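Local coordinates for protein Non-reducing end beta-L-arabinofuranosidase (PDB 5MQO) that probably hydrolyses glycosidic linkages of complex plant pectin, as an aceric acidase of glycoside hydrolase family GH127 in a gut bacterium, at residues T26-S29 / Y33-M36; A136-G141 / T221-H226; S610-N615 / R675-Y680. One frame throughout, in Å; residues are numbered along the deposited sequence.

Contact 1 (T26-S29 / Y33-M36)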
loop_
_atom_site.group_PDB
_atom_site.type_symbol
_atom_site.label_atom_id
_atom_site.label_comp_id
_atom_site.label_asym_id
_atom_site.label_seq_id
_atom_site.Cartn_x
_atom_site.Cartn_y
_atom_site.Cartn_z
ATOM N N THR A 26 12.441 6.371 -1.697
ATOM C CA THR A 26 12.469 6.953 -3.042
ATOM C C THR A 26 12.785 8.447 -3.050
ATOM O O THR A 26 12.119 9.263 -2.412
ATOM C CB THR A 26 11.188 6.663 -3.868
ATOM O OG1 THR A 26 10.026 6.860 -3.065
ATOM C CG2 THR A 26 11.217 5.218 -4.341
ATOM N N ASP A 27 13.760 8.786 -3.876
ATOM C CA ASP A 27 14.374 10.060 -3.845
ATOM C C ASP A 27 14.040 10.928 -5.055
ATOM O O ASP A 27 14.815 10.986 -6.009
ATOM C CB ASP A 27 15.860 9.807 -3.768
ATOM C CG ASP A 27 16.636 11.045 -3.560
ATOM O OD1 ASP A 27 16.037 12.050 -3.125
ATOM O OD2 ASP A 27 17.855 10.992 -3.830
ATOM N N MET A 28 12.920 11.650 -4.985
ATOM C CA MET A 28 12.561 12.671 -5.986
ATOM C C MET A 28 13.191 14.060 -5.677
ATOM O O MET A 28 12.772 15.088 -6.196
ATOM C CB MET A 28 11.032 12.767 -6.107
ATOM C CG MET A 28 10.421 11.463 -6.576
ATOM S SD MET A 28 8.664 11.338 -6.958
ATOM C CE MET A 28 8.405 12.859 -7.805
ATOM N N SER A 29 14.241 14.081 -4.866
ATOM C CA SER A 29 14.823 15.325 -4.396
ATOM C C SER A 29 15.457 16.180 -5.508
ATOM O O SER A 29 15.452 17.387 -5.398
ATOM C CB SER A 29 15.836 15.013 -3.306
ATOM O OG SER A 29 16.910 14.259 -3.846
ATOM N N TYR A 33 10.201 17.891 -11.967
ATOM C CA TYR A 33 8.759 18.144 -11.880
ATOM C C TYR A 33 8.152 17.418 -10.685
ATOM O O TYR A 33 6.982 17.046 -10.688
ATOM C CB TYR A 33 8.074 17.699 -13.176
ATOM C CG TYR A 33 8.727 18.238 -14.421
ATOM C CD1 TYR A 33 9.799 17.562 -15.026
ATOM C CD2 TYR A 33 8.290 19.442 -14.997
ATOM C CE1 TYR A 33 10.416 18.070 -16.168
ATOM C CE2 TYR A 33 8.900 19.953 -16.145
ATOM C CZ TYR A 33 9.962 19.265 -16.713
ATOM O OH TYR A 33 10.546 19.769 -17.821
ATOM N N ALA A 34 8.948 17.208 -9.653
ATOM C CA ALA A 34 8.432 16.743 -8.397
ATOM C C ALA A 34 8.120 17.991 -7.597
ATOM O O ALA A 34 8.646 19.065 -7.902
ATOM C CB ALA A 34 9.476 15.910 -7.686
ATOM N N LYS A 35 7.263 17.843 -6.595
ATOM C CA LYS A 35 6.928 18.917 -5.663
ATOM C C LYS A 35 7.319 18.612 -4.227
ATOM O O LYS A 35 7.569 19.527 -3.437
ATOM C CB LYS A 35 5.433 19.211 -5.749
ATOM C CG LYS A 35 4.991 19.391 -7.193
ATOM C CD LYS A 35 3.886 20.418 -7.384
ATOM C CE LYS A 35 4.179 21.256 -8.628
ATOM N NZ LYS A 35 3.219 22.382 -8.700
ATOM N N MET A 36 7.325 17.327 -3.894
ATOM C CA MET A 36 7.799 16.828 -2.620
ATOM C C MET A 36 8.755 15.676 -2.827
ATOM O O MET A 36 8.744 15.036 -3.874
ATOM C CB MET A 36 6.649 16.271 -1.824
ATOM C CG MET A 36 5.507 17.216 -1.593
ATOM S SD MET A 36 4.194 16.204 -0.924
ATOM C CE MET A 36 2.997 17.448 -0.459
#
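Met28 packs its side chain against the methyl of Ala34, where the N-terminal arm of the chain bends back on itself just before strand 37-38. An Asx turn helps shape the first limb of the bend: Asp27 OD1 accepts the backbone N of Ser29 at 3.2 Å, the N-H coming from above the carboxylate plane.

The tight part is small and apolar. Its secure contact lies near the backbone, where Met28 CB sits 3.8 Å from Ala34 CB. Met28 then runs extended through CG and SD and folds at its last torsion (chi3 41°), which brings CE toward Ala34; the modelled 3.2 Å between Met28 CE and Ala34 CB is too short for two methyls and is doubtful. Helices 382-399 and 243-255 close in on the same methionine through Glu397, Val398 and Arg253, and the backbone of Glu397 hydrogen-bonds to that of Lys35 and Met36.

On the loose side the bend gives way to solvent: Tyr33 and Lys35 are exposed, and their side chains start away from the first limb.

Met36, by contrast, is buried. Its side chain also starts away, and it joins the packed part through its backbone: Met36 O lies 3.9 Å from Met28 CB, while across the bend Met28 O stands 3.7 Å from Ala34 CB.

Contact 2 (A136-G141 / T221-H226)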
loop_
_atom_site.group_PDB
_atom_site.type_symbol
_atom_site.label_atom_id
_atom_site.label_comp_id
_atom_site.label_asym_id
_atom_site.label_seq_id
_atom_site.Cartn_x
_atom_site.Cartn_y
_atom_site.Cartn_z
ATOM N N ALA A 136 29.103 -14.193 -7.187
ATOM C CA ALA A 136 28.333 -14.781 -8.285
ATOM C C ALA A 136 28.138 -13.933 -9.556
ATOM O O ALA A 136 27.683 -14.454 -10.570
ATOM C CB ALA A 136 26.974 -15.195 -7.762
ATOM N N GLN A 137 28.439 -12.643 -9.518
ATOM C CA GLN A 137 28.138 -11.764 -10.659
ATOM C C GLN A 137 29.239 -11.818 -11.721
ATOM O O GLN A 137 30.412 -11.855 -11.369
ATOM C CB GLN A 137 27.978 -10.329 -10.153
ATOM C CG GLN A 137 27.370 -9.364 -11.155
ATOM C CD GLN A 137 27.132 -7.988 -10.569
ATOM O OE1 GLN A 137 27.835 -7.564 -9.670
ATOM N NE2 GLN A 137 26.135 -7.285 -11.082
ATOM N N ARG A 138 28.892 -11.788 -13.008
ATOM C CA ARG A 138 29.927 -11.635 -14.066
ATOM C C ARG A 138 30.507 -10.195 -14.159
ATOM O O ARG A 138 30.149 -9.306 -13.381
ATOM C CB ARG A 138 29.388 -12.083 -15.426
ATOM C CG ARG A 138 28.872 -13.506 -15.445
ATOM C CD ARG A 138 28.771 -14.041 -16.869
ATOM N NE ARG A 138 28.006 -13.190 -17.811
ATOM C CZ ARG A 138 26.982 -13.588 -18.577
ATOM N NH1 ARG A 138 26.521 -14.846 -18.570
ATOM N NH2 ARG A 138 26.421 -12.712 -19.391
ATOM N N ALA A 139 31.430 -9.970 -15.084
ATOM C CA ALA A 139 31.930 -8.614 -15.344
ATOM C C ALA A 139 30.842 -7.750 -15.989
ATOM O O ALA A 139 30.694 -6.573 -15.641
ATOM C CB ALA A 139 33.172 -8.660 -16.230
ATOM N N ASP A 140 30.092 -8.349 -16.925
ATOM C CA ASP A 140 29.037 -7.652 -17.663
ATOM C C ASP A 140 27.747 -7.398 -16.847
ATOM O O ASP A 140 26.821 -6.734 -17.345
ATOM C CB ASP A 140 28.746 -8.331 -19.026
ATOM C CG ASP A 140 28.032 -9.698 -18.913
ATOM O OD1 ASP A 140 27.750 -10.200 -17.802
ATOM O OD2 ASP A 140 27.746 -10.286 -19.982
ATOM N N GLY A 141 27.686 -7.919 -15.618
ATOM C CA GLY A 141 26.597 -7.611 -14.694
ATOM C C GLY A 141 25.585 -8.721 -14.479
ATOM O O GLY A 141 24.824 -8.664 -13.520
ATOM N N THR A 221 22.089 -3.196 -13.797
ATOM C CA THR A 221 21.370 -2.194 -14.557
ATOM C C THR A 221 21.968 -2.033 -15.952
ATOM O O THR A 221 21.220 -1.990 -16.946
ATOM C CB THR A 221 21.387 -0.852 -13.789
ATOM O OG1 THR A 221 20.852 -1.044 -12.471
ATOM C CG2 THR A 221 20.614 0.240 -14.524
ATOM N N ASP A 222 23.301 -1.941 -16.028
ATOM C CA ASP A 222 24.008 -1.821 -17.337
ATOM C C ASP A 222 23.733 -3.040 -18.223
ATOM O O ASP A 222 23.548 -2.925 -19.445
ATOM C CB ASP A 222 25.512 -1.610 -17.145
ATOM C CG ASP A 222 25.850 -0.219 -16.571
ATOM O OD1 ASP A 222 25.169 0.773 -16.898
ATOM O OD2 ASP A 222 26.820 -0.094 -15.794
ATOM N N PHE A 223 23.667 -4.200 -17.582
ATOM C CA PHE A 223 23.320 -5.412 -18.278
ATOM C C PHE A 223 21.902 -5.360 -18.891
ATOM O O PHE A 223 21.724 -5.738 -20.041
ATOM C CB PHE A 223 23.487 -6.641 -17.382
ATOM C CG PHE A 223 23.148 -7.899 -18.088
ATOM C CD1 PHE A 223 24.022 -8.413 -19.036
ATOM C CD2 PHE A 223 21.912 -8.508 -17.902
ATOM C CE1 PHE A 223 23.682 -9.536 -19.766
ATOM C CE2 PHE A 223 21.577 -9.633 -18.618
ATOM C CZ PHE A 223 22.463 -10.152 -19.557
ATOM N N LEU A 224 20.909 -4.903 -18.130
ATOM C CA LEU A 224 19.578 -4.684 -18.684
ATOM C C LEU A 224 19.594 -3.693 -19.844
ATOM O O LEU A 224 18.910 -3.922 -20.834
ATOM C CB LEU A 224 18.612 -4.138 -17.651
ATOM C CG LEU A 224 18.275 -4.953 -16.421
ATOM C CD1 LEU A 224 17.163 -4.238 -15.661
ATOM C CD2 LEU A 224 17.845 -6.358 -16.815
ATOM N N CYS A 225 20.339 -2.591 -19.740
ATOM C CA CYS A 225 20.378 -1.632 -20.857
ATOM C C CYS A 225 20.869 -2.314 -22.139
ATOM O O CYS A 225 20.367 -2.044 -23.226
ATOM C CB CYS A 225 21.239 -0.402 -20.540
ATOM S SG CYS A 225 20.745 0.505 -19.052
ATOM N N HIS A 226 21.839 -3.211 -21.998
ATOM C CA HIS A 226 22.341 -3.982 -23.122
ATOM C C HIS A 226 21.266 -4.953 -23.602
ATOM O O HIS A 226 21.013 -5.073 -24.798
ATOM C CB HIS A 226 23.614 -4.731 -22.720
ATOM C CG HIS A 226 24.245 -5.503 -23.837
ATOM N ND1 HIS A 226 24.866 -4.888 -24.909
ATOM C CD2 HIS A 226 24.347 -6.839 -24.054
ATOM C CE1 HIS A 226 25.328 -5.812 -25.733
ATOM N NE2 HIS A 226 25.027 -7.004 -25.239
#
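Asp140 OD1, in the turn that packs on Phe223 of helix 212-230, receives two N-H groups: Arg138 NE at 3.0 Å and, more weakly, the backbone N of Tyr142. This turn follows helix 120-136 in the catalytic domain, an (alpha/alpha)6 barrel as in other members of the six-hairpin clan. The other carboxylate oxygen is held straighter, with Arg138 NH2 2.8 Å from Asp140 OD2 at 160°, on the syn lone pair and in the guanidinium plane. Arg138 thus grips the aspartate side-on, one nitrogen to each oxygen, which should limit rotation of both groups. Both residues also touch a crystal neighbour, so the lattice may help set their pose.

Beside the salt bridge lies the ring of Phe223. Its first torsion (chi1 -179°) sets CG opposite the backbone N and sends the ring out beside the Asp140 side chain. The two run the same way, carboxylate and ring planes 50° apart, with Asp140 OD2 4.1 Å from Phe223 CE1. Phe223 also meets the ring of Tyr142 edge-to-face, and Leu194 of helix 192-208 touches it.

The turn comes closest to the helix through its backbone. Gly141, at a positive phi, brings its backbone C to 4.1 Å from Phe223 CB. Gln137 ties the turn together from within: NE2 donates almost straight to Gly141 O, and also to Ala216 O of helix 212-230. At the ring edge, near its plane, the carbonyl O of Asp140 stands 3.3 Å from Phe223 CB and 3.7 Å from CD1.

Contact 3 (S610-N615 / R675-Y680)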
loop_
_atom_site.group_PDB
_atom_site.type_symbol
_atom_site.label_atom_id
_atom_site.label_comp_id
_atom_site.label_asym_id
_atom_site.label_seq_id
_atom_site.Cartn_x
_atom_site.Cartn_y
_atom_site.Cartn_z
ATOM N N SER A 610 -17.645 -14.434 12.400
ATOM C CA SER A 610 -18.741 -15.241 12.970
ATOM C C SER A 610 -18.575 -15.470 14.449
ATOM O O SER A 610 -19.566 -15.505 15.152
ATOM C CB SER A 610 -18.906 -16.591 12.261
ATOM O OG SER A 610 -17.646 -17.184 11.938
ATOM N N MET A 611 -17.335 -15.582 14.926
ATOM C CA MET A 611 -17.068 -15.719 16.368
ATOM C C MET A 611 -17.366 -14.474 17.244
ATOM O O MET A 611 -17.310 -14.596 18.452
ATOM C CB MET A 611 -15.636 -16.255 16.624
ATOM C CG MET A 611 -14.447 -15.351 16.285
ATOM S SD MET A 611 -13.947 -15.339 14.537
ATOM C CE MET A 611 -13.349 -17.008 14.220
ATOM N N ASP A 612 -17.651 -13.300 16.659
ATOM C CA ASP A 612 -18.054 -12.091 17.413
ATOM C C ASP A 612 -19.570 -11.858 17.371
ATOM O O ASP A 612 -20.017 -10.751 17.616
ATOM C CB ASP A 612 -17.407 -10.805 16.847
ATOM C CG ASP A 612 -15.888 -10.753 16.984
ATOM O OD1 ASP A 612 -15.364 -11.136 18.052
ATOM O OD2 ASP A 612 -15.230 -10.268 16.005
ATOM N N ILE A 613 -20.359 -12.862 17.026
ATOM C CA ILE A 613 -21.824 -12.736 17.035
ATOM C C ILE A 613 -22.289 -13.504 18.254
ATOM O O ILE A 613 -21.996 -14.696 18.376
ATOM C CB ILE A 613 -22.471 -13.370 15.769
ATOM C CG1 ILE A 613 -21.869 -12.732 14.493
ATOM C CG2 ILE A 613 -24.008 -13.260 15.814
ATOM C CD1 ILE A 613 -22.216 -13.448 13.206
ATOM N N ALA A 614 -23.019 -12.855 19.154
ATOM C CA ALA A 614 -23.520 -13.569 20.330
ATOM C C ALA A 614 -24.453 -14.720 19.909
ATOM O O ALA A 614 -25.195 -14.591 18.938
ATOM C CB ALA A 614 -24.227 -12.612 21.290
ATOM N N ASN A 615 -24.382 -15.837 20.637
ATOM C CA ASN A 615 -25.295 -17.016 20.482
ATOM C C ASN A 615 -25.115 -17.764 19.163
ATOM O O ASN A 615 -26.072 -18.359 18.663
ATOM C CB ASN A 615 -26.797 -16.658 20.647
ATOM C CG ASN A 615 -27.075 -15.780 21.857
ATOM O OD1 ASN A 615 -26.373 -15.842 22.886
ATOM N ND2 ASN A 615 -28.110 -14.943 21.740
ATOM N N ARG A 675 -19.951 -7.649 17.620
ATOM C CA ARG A 675 -18.742 -6.883 17.777
ATOM C C ARG A 675 -18.014 -6.843 16.424
ATOM O O ARG A 675 -17.795 -7.888 15.794
ATOM C CB ARG A 675 -17.921 -7.528 18.874
ATOM C CG ARG A 675 -16.486 -7.108 18.889
ATOM C CD ARG A 675 -15.813 -7.438 20.194
ATOM N NE ARG A 675 -15.670 -8.869 20.446
ATOM C CZ ARG A 675 -14.776 -9.388 21.287
ATOM N NH1 ARG A 675 -13.907 -8.611 21.949
ATOM N NH2 ARG A 675 -14.733 -10.704 21.461
ATOM N N LEU A 676 -17.676 -5.635 15.969
ATOM C CA LEU A 676 -16.866 -5.447 14.750
ATOM C C LEU A 676 -15.395 -5.302 15.103
ATOM O O LEU A 676 -15.067 -4.689 16.115
ATOM C CB LEU A 676 -17.341 -4.221 13.985
ATOM C CG LEU A 676 -18.834 -4.233 13.618
ATOM C CD1 LEU A 676 -19.213 -3.047 12.731
ATOM C CD2 LEU A 676 -19.213 -5.522 12.914
ATOM N N ILE A 677 -14.515 -5.894 14.295
ATOM C CA ILE A 677 -13.059 -5.693 14.444
ATOM C C ILE A 677 -12.487 -5.153 13.141
ATOM O O ILE A 677 -13.150 -5.220 12.097
ATOM C CB ILE A 677 -12.287 -6.984 14.852
ATOM C CG1 ILE A 677 -12.324 -8.044 13.747
ATOM C CG2 ILE A 677 -12.823 -7.557 16.158
ATOM C CD1 ILE A 677 -11.222 -9.073 13.875
ATOM N N PRO A 678 -11.261 -4.620 13.185
ATOM C CA PRO A 678 -10.687 -4.089 11.958
ATOM C C PRO A 678 -10.448 -5.186 10.943
ATOM O O PRO A 678 -10.067 -6.299 11.318
ATOM C CB PRO A 678 -9.350 -3.503 12.421
ATOM C CG PRO A 678 -9.563 -3.214 13.864
ATOM C CD PRO A 678 -10.360 -4.393 14.315
ATOM N N TYR A 679 -10.699 -4.875 9.681
ATOM C CA TYR A 679 -10.509 -5.837 8.614
ATOM C C TYR A 679 -9.128 -6.410 8.660
ATOM O O TYR A 679 -8.993 -7.633 8.614
ATOM C CB TYR A 679 -10.753 -5.194 7.265
ATOM C CG TYR A 679 -10.485 -6.050 6.066
ATOM C CD1 TYR A 679 -11.352 -7.097 5.709
ATOM C CD2 TYR A 679 -9.401 -5.784 5.252
ATOM C CE1 TYR A 679 -11.104 -7.874 4.571
ATOM C CE2 TYR A 679 -9.153 -6.535 4.109
ATOM C CZ TYR A 679 -9.996 -7.579 3.767
ATOM O OH TYR A 679 -9.705 -8.296 2.639
ATOM N N TYR A 680 -8.106 -5.558 8.814
ATOM C CA TYR A 680 -6.735 -6.042 8.734
ATOM C C TYR A 680 -6.502 -7.193 9.712
ATOM O O TYR A 680 -5.797 -8.132 9.386
ATOM C CB TYR A 680 -5.718 -4.921 8.967
ATOM C CG TYR A 680 -5.453 -4.584 10.415
ATOM C CD1 TYR A 680 -4.495 -5.257 11.141
ATOM C CD2 TYR A 680 -6.163 -3.570 11.049
ATOM C CE1 TYR A 680 -4.264 -4.938 12.465
ATOM C CE2 TYR A 680 -5.942 -3.253 12.381
ATOM C CZ TYR A 680 -4.999 -3.944 13.074
ATOM O OH TYR A 680 -4.782 -3.621 14.363
#
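Asp612 meets Arg675 through both backbone and side chain. Arg675 N donates to Asp612 O at 3.1 Å. In addition, Arg675 NE reaches Asp612 OD1 at 3.3 Å, a salt bridge whose hydrogen bond is weak because it is bent to 121°. The carboxylate and guanidinium planes stand 65° apart, so the two groups do not form a paired, side-on grip. The stronger partner of OD1 is Arg685, which bridges to it through NH2.

The chain leaving strand 604-609 stays beside strand 670-678 within the C-terminal beta domain through further backbone bonds: Cys607 pairs with Ile677 before the Asp612 bond, and Ala614 with Asp673 after it. Arg675 bends at chi3 (67°), bringing the guanidinium back toward the aspartate at a slant. Further along the strand, Ile677 CG2 lies 3.6 Å from Asp612 OD2, the two side chains crossing at about a right angle, and Ile642 of strand 640-651 packs on the same isoleucine.

A buried carboxylate with two arginines at hand is probably ionised, its charge balanced mainly by Arg685, with Arg675 contributing a looser second cation.

Contacts 1 and 3 are mostly buried, whereas contact 2 lies near the surface of the helical domain, partly buried, with exposed polar residues. Contact 1 is a local bend closed by apolar touches and no hydrogen bond across it. Contact 2 joins a turn to a helix far along the chain; its salt bridge is internal to the turn, and the meeting is made by one phenylalanine, ring and CB, against the turn's backbone and salt bridge. Contact 3, in the beta-rich C-terminal domain, has both a backbone bond and a salt bridge crossing between its segments. No two contacts share an element. Contacts 2 and 3 lie on opposite sides of the chain's centre, their centres about 53 Å apart.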